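Side-chain contacts in polymerase X (Deinococcus radiodurans, PDB 2W9M), which probably catalyses template-directed DNA synthesis from deoxyribonucleoside triphosphates, as a family X DNA polymerase, and carries a three-zinc metal centre of the PHP type: residues 380-383 with 384-388; 550-553 with 554-558. One frame throughout, in Å; residues are numbered along the deposited sequence.

Contact 1. Residues 380-383 with 384-388; sequences REQL and KEIRE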
# COMPACT_ATOMS: atom_id res chain seq x y z
N ARG A 380 -23.88 -10.73 -10.05
CA ARG A 380 -24.47 -12.06 -10.12
C ARG A 380 -23.72 -12.90 -11.14
O ARG A 380 -23.51 -14.10 -10.93
CB ARG A 380 -25.96 -11.98 -10.46
CG ARG A 380 -26.77 -11.09 -9.52
CD ARG A 380 -28.09 -11.74 -9.09
NE ARG A 380 -28.89 -12.20 -10.22
CZ ARG A 380 -28.87 -13.44 -10.71
NH1 ARG A 380 -28.06 -14.35 -10.17
NH2 ARG A 380 -29.64 -13.78 -11.73
N GLU A 381 -23.29 -12.27 -12.23
CA GLU A 381 -22.47 -12.94 -13.23
C GLU A 381 -21.09 -13.33 -12.69
O GLU A 381 -20.57 -14.41 -13.01
CB GLU A 381 -22.32 -12.08 -14.49
CG GLU A 381 -23.62 -11.91 -15.26
CD GLU A 381 -23.43 -11.23 -16.61
OE1 GLU A 381 -23.92 -11.78 -17.62
OE2 GLU A 381 -22.79 -10.15 -16.66
N GLN A 382 -20.50 -12.48 -11.87
CA GLN A 382 -19.22 -12.81 -11.24
C GLN A 382 -19.36 -14.03 -10.34
O GLN A 382 -18.52 -14.92 -10.34
CB GLN A 382 -18.66 -11.63 -10.45
CG GLN A 382 -17.31 -11.91 -9.78
CD GLN A 382 -16.86 -10.79 -8.86
OE1 GLN A 382 -17.44 -10.57 -7.79
NE2 GLN A 382 -15.82 -10.08 -9.26
N LEU A 383 -20.45 -14.06 -9.57
CA LEU A 383 -20.70 -15.15 -8.64
C LEU A 383 -20.85 -16.49 -9.37
O LEU A 383 -20.38 -17.52 -8.89
CB LEU A 383 -21.92 -14.86 -7.76
CG LEU A 383 -21.71 -13.76 -6.69
CD1 LEU A 383 -23.03 -13.30 -6.10
CD2 LEU A 383 -20.77 -14.23 -5.59
N LYS A 384 -21.48 -16.47 -10.54
CA LYS A 384 -21.57 -17.67 -11.37
C LYS A 384 -20.18 -18.15 -11.77
O LYS A 384 -19.88 -19.34 -11.67
CB LYS A 384 -22.42 -17.41 -12.62
CG LYS A 384 -23.92 -17.57 -12.40
CD LYS A 384 -24.32 -17.13 -10.99
CE LYS A 384 -25.80 -16.75 -10.92
NZ LYS A 384 -26.10 -15.54 -11.74
N GLU A 385 -19.34 -17.23 -12.21
CA GLU A 385 -17.96 -17.57 -12.58
C GLU A 385 -17.18 -18.14 -11.40
O GLU A 385 -16.43 -19.10 -11.56
CB GLU A 385 -17.23 -16.35 -13.14
CG GLU A 385 -15.71 -16.51 -13.17
CD GLU A 385 -15.02 -15.39 -13.93
OE1 GLU A 385 -14.12 -14.73 -13.35
OE2 GLU A 385 -15.39 -15.15 -15.10
N ILE A 386 -17.35 -17.55 -10.22
CA ILE A 386 -16.66 -18.03 -9.03
C ILE A 386 -17.08 -19.46 -8.68
O ILE A 386 -16.25 -20.28 -8.30
CB ILE A 386 -16.87 -17.10 -7.82
CG1 ILE A 386 -16.14 -15.77 -8.05
CG2 ILE A 386 -16.37 -17.78 -6.55
CD1 ILE A 386 -16.41 -14.72 -6.99
N ARG A 387 -18.37 -19.75 -8.81
CA ARG A 387 -18.87 -21.10 -8.57
C ARG A 387 -18.20 -22.12 -9.49
O ARG A 387 -17.85 -23.22 -9.06
CB ARG A 387 -20.39 -21.16 -8.73
CG ARG A 387 -21.16 -20.55 -7.58
CD ARG A 387 -22.65 -20.77 -7.74
NE ARG A 387 -23.43 -20.17 -6.65
CZ ARG A 387 -24.73 -20.38 -6.46
NH1 ARG A 387 -25.40 -21.18 -7.28
NH2 ARG A 387 -25.36 -19.80 -5.45
N GLU A 388 -18.01 -21.75 -10.75
CA GLU A 388 -17.33 -22.61 -11.73
C GLU A 388 -15.88 -22.90 -11.34
O GLU A 388 -15.46 -24.05 -11.33
CB GLU A 388 -17.40 -21.99 -13.13
CG GLU A 388 -18.82 -21.90 -13.68
CD GLU A 388 -18.96 -20.83 -14.76
OE1 GLU A 388 -17.92 -20.36 -15.29
OE2 GLU A 388 -20.11 -20.45 -15.08

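Contact 2. Residues 550-553 with 554-558; sequences AEFL and DFVAR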
# COMPACT_ATOMS: atom_id res chain seq x y z
N ALA A 550 -12.27 -22.75 5.58
CA ALA A 550 -13.45 -23.16 6.33
C ALA A 550 -13.55 -22.47 7.69
O ALA A 550 -14.64 -22.12 8.14
CB ALA A 550 -13.49 -24.67 6.49
N GLU A 551 -12.40 -22.28 8.34
CA GLU A 551 -12.35 -21.54 9.61
C GLU A 551 -12.79 -20.10 9.40
O GLU A 551 -13.39 -19.49 10.28
CB GLU A 551 -10.93 -21.56 10.19
CG GLU A 551 -10.42 -22.93 10.59
CD GLU A 551 -8.92 -22.93 10.89
OE1 GLU A 551 -8.30 -21.84 10.83
OE2 GLU A 551 -8.36 -24.01 11.17
N PHE A 552 -12.49 -19.55 8.23
CA PHE A 552 -12.84 -18.17 7.92
C PHE A 552 -14.34 -18.03 7.71
O PHE A 552 -14.96 -17.09 8.20
CB PHE A 552 -12.10 -17.69 6.67
CG PHE A 552 -12.48 -16.30 6.23
CD1 PHE A 552 -12.08 -15.19 6.97
CD2 PHE A 552 -13.23 -16.10 5.09
CE1 PHE A 552 -12.43 -13.92 6.57
CE2 PHE A 552 -13.58 -14.83 4.68
CZ PHE A 552 -13.19 -13.74 5.43
N LEU A 553 -14.93 -18.98 6.99
CA LEU A 553 -16.34 -18.91 6.65
C LEU A 553 -17.25 -18.96 7.87
O LEU A 553 -18.34 -18.37 7.87
CB LEU A 553 -16.72 -19.99 5.64
CG LEU A 553 -16.29 -19.68 4.20
CD1 LEU A 553 -16.77 -20.77 3.25
CD2 LEU A 553 -16.82 -18.33 3.76
N ASP A 554 -16.83 -19.65 8.93
CA ASP A 554 -17.66 -19.69 10.13
C ASP A 554 -17.25 -18.65 11.17
O ASP A 554 -17.97 -18.41 12.13
CB ASP A 554 -17.74 -21.10 10.72
CG ASP A 554 -16.53 -21.47 11.54
OD1 ASP A 554 -15.48 -21.77 10.93
OD2 ASP A 554 -16.63 -21.47 12.79
N PHE A 555 -16.09 -18.01 10.97
CA PHE A 555 -15.76 -16.84 11.76
C PHE A 555 -16.77 -15.74 11.46
O PHE A 555 -17.26 -15.09 12.38
CB PHE A 555 -14.36 -16.31 11.44
CG PHE A 555 -14.14 -14.90 11.94
CD1 PHE A 555 -13.59 -14.68 13.20
CD2 PHE A 555 -14.50 -13.81 11.16
CE1 PHE A 555 -13.40 -13.39 13.66
CE2 PHE A 555 -14.31 -12.52 11.63
CZ PHE A 555 -13.76 -12.31 12.88
N VAL A 556 -17.05 -15.53 10.18
CA VAL A 556 -18.02 -14.51 9.78
C VAL A 556 -19.46 -14.94 10.05
O VAL A 556 -20.35 -14.10 10.15
CB VAL A 556 -17.83 -14.04 8.30
CG1 VAL A 556 -16.71 -14.80 7.62
CG2 VAL A 556 -19.13 -14.13 7.52
N ALA A 557 -19.67 -16.24 10.20
CA ALA A 557 -20.99 -16.74 10.57
C ALA A 557 -21.22 -16.48 12.05
O ALA A 557 -22.32 -16.13 12.47
CB ALA A 557 -21.10 -18.22 10.26
N ARG A 558 -20.16 -16.65 12.83
CA ARG A 558 -20.19 -16.39 14.26
C ARG A 558 -20.27 -14.88 14.49
O ARG A 558 -21.03 -14.41 15.33
CB ARG A 558 -18.94 -16.97 14.93
CG ARG A 558 -19.16 -17.53 16.33
CD ARG A 558 -19.87 -16.52 17.22
NE ARG A 558 -19.68 -16.79 18.64
CZ ARG A 558 -20.14 -16.02 19.62
NH1 ARG A 558 -20.83 -14.92 19.33
NH2 ARG A 558 -19.91 -16.34 20.89

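Contact 1. Residues 380-383 with 384-388
The guanidinium of R380 meets the end of K384 obliquely. The two side chains run side by side and point the same way, with R380 NH1 and K384 NZ 2.8 Å apart. Both are donors of like charge, and this is too close for them, so the modelled positions of the two ends are doubtful. The ammonium also donates to the backbone, K384 NZ to R380 O at 3.1 Å. It sits above the carbonyl plane, 73° out of it, and so misses the lone pairs. K384 N reaches R380 O from the opposite face of its plane, also at 3.1 Å. Bends at chi2 (34°) and chi4 (-66°) fold the lysine chain back over that carbonyl. On the buried side Q382 crosses I386, with Q382 CG 4.1 Å from I386 CD1. I386 N also donates to Q382 O at 2.9 Å. Beyond the segments, E385 OE1 accepts from W337 NE1, and Q382 NE2 bonds weakly to D363 OD2. I386 rests on A398 and T361. The R380-K384 and Q382-I386 pairs are i to i+4 contacts of an amphipathic helix, 376-391, the crossover of a parallel beta-alpha-beta unit between strands 358-364 and 396-403 of the PHP domain.

Contact 2. Residues 550-553 with 554-558
V556 lays its CG1 methyl over one face of the F552 ring, one turn on along helix 549-561. The methyl is 4.3 Å from the ring centroid and 10° off the ring normal, a CH-pi contact as modelled. V556 CG1 is also only 2.9 Å from F552 O, a clash. The valine chi1 of 2° is nearly eclipsed, so the exact place of the methyl, and with it the CH-pi geometry, is doubtful. F552 O accepts from V556 N at 3.3 Å and, weakly, from F555 N. F555 N also donates to E551 O at 3.2 Å. F552 and L553 pack the helix on V397 of strand 396-403 in the parallel sheet. F555 goes to K510, V544 and L547.

The exposed side is different. The D554 chi1 of 80° sets CG between the backbone N and the carbonyl carbon and turns the carboxylate back over the preceding turn. There D554 OD1 lies 2.9 Å from A550 O and 3.2 Å from E551 O. All three are acceptors, so OD1 bonds to neither oxygen and the approach is probably unfavourable. The main-chain bond D554 N to A550 O is weak at 3.4 Å. E551 OE1 accepts a hydrogen bond from G548 N, just before the helix. The chemistry therefore divides: the buried face is apolar, F552 against V397 and V556, while close oxygens and a long backbone bond probably leave the D554 side less firmly held.

Both contacts are single stretches of surface helices, and each has one buried and one exposed face. Contact 1 belongs to helix 376-391, contact 2 to the C-terminal helix 549-561. Their centres are 21 Å apart and they do not touch, yet both helices pack on strand 396-403: L383 and I386 meet A398, F552 and L553 meet V397. The exposed pair of contact 1, R380 with K384, brings positive charges together. In contact 2 the D554 carboxylate meets the A550 and E551 carbonyls. On the buried faces, the side chain of Q382, an amide, is about 8 Å from that of the zinc ligand H334. The aromatic side chain of F552 is about 9 Å from that of H332, also a zinc ligand.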